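Long-range contact in glucose-6-phosphate isomerase like protein (PDB 1WIW), which probably binds phosphorylated sugars and may interconvert glucose 6-phosphate or mannose 6-phosphate with fructose 6-phosphate: residues 215-221 / 238-244. Sequence-based numbering, arbitrary orientation.
Sequences PLAAVLL and VDALAEV
Ala218 and Leu220 on one strand, and Ala240, Ala242 and Val244 on the other, carry the backbone ladder that joins 216-221 to 240-244 in parallel, their short axes only 15° apart. Both polar backbone atoms of Ala218 are used: its N donates to Ala240 O, while its O accepts from Ala242 N at 2.8 Å. Leu220 repeats the pattern two residues on, its N reaching Ala242 O and its O receiving Val244 N in a nearly straight bond (165° at the hydrogen). The first rung, Ala240 N to Leu216 O at 3.3 Å, is weak. Ala217 and Val219 turn their N-H and C=O groups the other way, and bond through the backbone to strand 164-168; toward 240-244 they offer CA hydrogens instead, Ala217 CA lying 3.3 Å from Ala240 O.

Side chains alternate between the two faces. On that of Ala218 and Leu220, Leu241 CD1 reaches across to Leu220 CG at 3.7 Å; its approach to Ala218 CB is doubtfully close. On the other face, with chi1 at -178°, Val219 extends CG1 away from its own nitrogen, where it crosses Val244 CG2 at 3.6 Å, and Leu221 CD2 lies alongside the same valine. The Asp239 side chain, carboxylate included, lies beside the Pro215 ring, and its OD1 also forms a salt bridge with Arg163. Glu243 OE2 pairs with Lys231.

These strands and helix 225-234 form a beta-alpha-beta unit of the Rossmann-like SIS domain. Helix 225-234 covers the Ala218, Leu220 and Leu241 face, helix 251-272 packs against Val219, Leu221 and Val244, and strand 216-221 runs between 164-168 and 240-244, the latter outermost within the chain.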
loop_
_atom_site.group_PDB
_atom_site.type_symbol
_atom_site.label_atom_id
_atom_site.label_comp_id
_atom_site.label_asym_id
_atom_site.label_seq_id
_atom_site.Cartn_x
_atom_site.Cartn_y
_atom_site.Cartn_z
ATOM N N PRO B 215 14.957 -11.146 10.147
ATOM C CA PRO B 215 14.800 -11.945 8.929
ATOM C C PRO B 215 13.344 -11.928 8.461
ATOM O O PRO B 215 12.423 -11.875 9.276
ATOM C CB PRO B 215 15.267 -13.335 9.362
ATOM C CG PRO B 215 14.940 -13.361 10.825
ATOM C CD PRO B 215 15.372 -11.991 11.280
ATOM N N LEU B 216 13.141 -11.971 7.151
ATOM C CA LEU B 216 11.794 -11.936 6.591
ATOM C C LEU B 216 11.001 -13.231 6.748
ATOM O O LEU B 216 11.556 -14.328 6.754
ATOM C CB LEU B 216 11.861 -11.571 5.108
ATOM C CG LEU B 216 12.289 -10.145 4.756
ATOM C CD1 LEU B 216 12.581 -10.056 3.270
ATOM C CD2 LEU B 216 11.190 -9.162 5.150
ATOM N N ALA B 217 9.690 -13.080 6.880
ATOM C CA ALA B 217 8.775 -14.207 6.990
ATOM C C ALA B 217 7.684 -13.919 5.964
ATOM O O ALA B 217 6.822 -13.064 6.180
ATOM C CB ALA B 217 8.176 -14.279 8.390
ATOM N N ALA B 218 7.737 -14.608 4.834
ATOM C CA ALA B 218 6.737 -14.399 3.801
ATOM C C ALA B 218 5.435 -15.063 4.221
ATOM O O ALA B 218 5.431 -16.210 4.672
ATOM C CB ALA B 218 7.220 -14.971 2.481
ATOM N N VAL B 219 4.334 -14.331 4.093
ATOM C CA VAL B 219 3.026 -14.872 4.453
ATOM C C VAL B 219 2.110 -14.718 3.252
ATOM O O VAL B 219 1.625 -13.624 2.970
ATOM C CB VAL B 219 2.412 -14.125 5.656
ATOM C CG1 VAL B 219 1.085 -14.757 6.035
ATOM C CG2 VAL B 219 3.368 -14.166 6.836
ATOM N N LEU B 220 1.893 -15.814 2.532
ATOM C CA LEU B 220 1.037 -15.777 1.353
ATOM C C LEU B 220 -0.407 -16.007 1.791
ATOM O O LEU B 220 -0.758 -17.072 2.289
ATOM C CB LEU B 220 1.483 -16.843 0.347
ATOM C CG LEU B 220 2.985 -16.821 0.030
ATOM C CD1 LEU B 220 3.316 -17.872 -1.014
ATOM C CD2 LEU B 220 3.393 -15.436 -0.463
ATOM N N LEU B 221 -1.234 -14.986 1.609
ATOM C CA LEU B 221 -2.631 -15.044 2.009
ATOM C C LEU B 221 -3.592 -15.481 0.903
ATOM O O LEU B 221 -3.827 -14.743 -0.054
ATOM C CB LEU B 221 -3.059 -13.666 2.536
ATOM C CG LEU B 221 -2.284 -13.172 3.758
ATOM C CD1 LEU B 221 -2.555 -11.698 3.991
ATOM C CD2 LEU B 221 -2.696 -14.004 4.962
ATOM N N VAL B 238 13.631 -16.041 1.259
ATOM C CA VAL B 238 13.294 -15.598 2.609
ATOM C C VAL B 238 13.607 -16.630 3.686
ATOM O O VAL B 238 13.715 -17.823 3.408
ATOM C CB VAL B 238 11.802 -15.188 2.720
ATOM C CG1 VAL B 238 11.463 -14.176 1.626
ATOM C CG2 VAL B 238 10.910 -16.408 2.630
ATOM N N ASP B 239 13.741 -16.146 4.917
ATOM C CA ASP B 239 14.057 -16.985 6.069
ATOM C C ASP B 239 12.974 -18.029 6.350
ATOM O O ASP B 239 13.281 -19.184 6.642
ATOM C CB ASP B 239 14.257 -16.101 7.303
ATOM C CG ASP B 239 14.879 -16.851 8.466
ATOM O OD1 ASP B 239 14.326 -16.782 9.585
ATOM O OD2 ASP B 239 15.924 -17.503 8.264
ATOM N N ALA B 240 11.712 -17.617 6.268
ATOM C CA ALA B 240 10.583 -18.513 6.511
ATOM C C ALA B 240 9.422 -18.138 5.604
ATOM O O ALA B 240 9.275 -16.979 5.222
ATOM C CB ALA B 240 10.147 -18.432 7.967
ATOM N N LEU B 241 8.599 -19.122 5.263
ATOM C CA LEU B 241 7.458 -18.886 4.390
ATOM C C LEU B 241 6.218 -19.641 4.858
ATOM O O LEU B 241 6.282 -20.832 5.158
ATOM C CB LEU B 241 7.814 -19.299 2.956
ATOM C CG LEU B 241 6.729 -19.215 1.876
ATOM C CD1 LEU B 241 5.996 -17.893 1.970
ATOM C CD2 LEU B 241 7.370 -19.364 0.504
ATOM N N ALA B 242 5.090 -18.938 4.912
ATOM C CA ALA B 242 3.835 -19.544 5.339
ATOM C C ALA B 242 2.732 -19.327 4.305
ATOM O O ALA B 242 2.580 -18.232 3.768
ATOM C CB ALA B 242 3.404 -18.955 6.677
ATOM N N GLU B 243 1.978 -20.379 4.018
ATOM C CA GLU B 243 0.864 -20.282 3.080
ATOM C C GLU B 243 -0.398 -20.356 3.932
ATOM O O GLU B 243 -0.671 -21.382 4.545
ATOM C CB GLU B 243 0.883 -21.443 2.082
ATOM C CG GLU B 243 2.158 -21.539 1.259
ATOM C CD GLU B 243 2.170 -22.753 0.346
ATOM O OE1 GLU B 243 1.358 -22.798 -0.602
ATOM O OE2 GLU B 243 2.987 -23.666 0.585
ATOM N N VAL B 244 -1.154 -19.263 3.989
ATOM C CA VAL B 244 -2.373 -19.245 4.791
ATOM C C VAL B 244 -3.583 -19.546 3.916
ATOM O O VAL B 244 -3.897 -18.794 2.994
ATOM C CB VAL B 244 -2.593 -17.868 5.471
ATOM C CG1 VAL B 244 -3.779 -17.949 6.430
ATOM C CG2 VAL B 244 -1.327 -17.432 6.204
#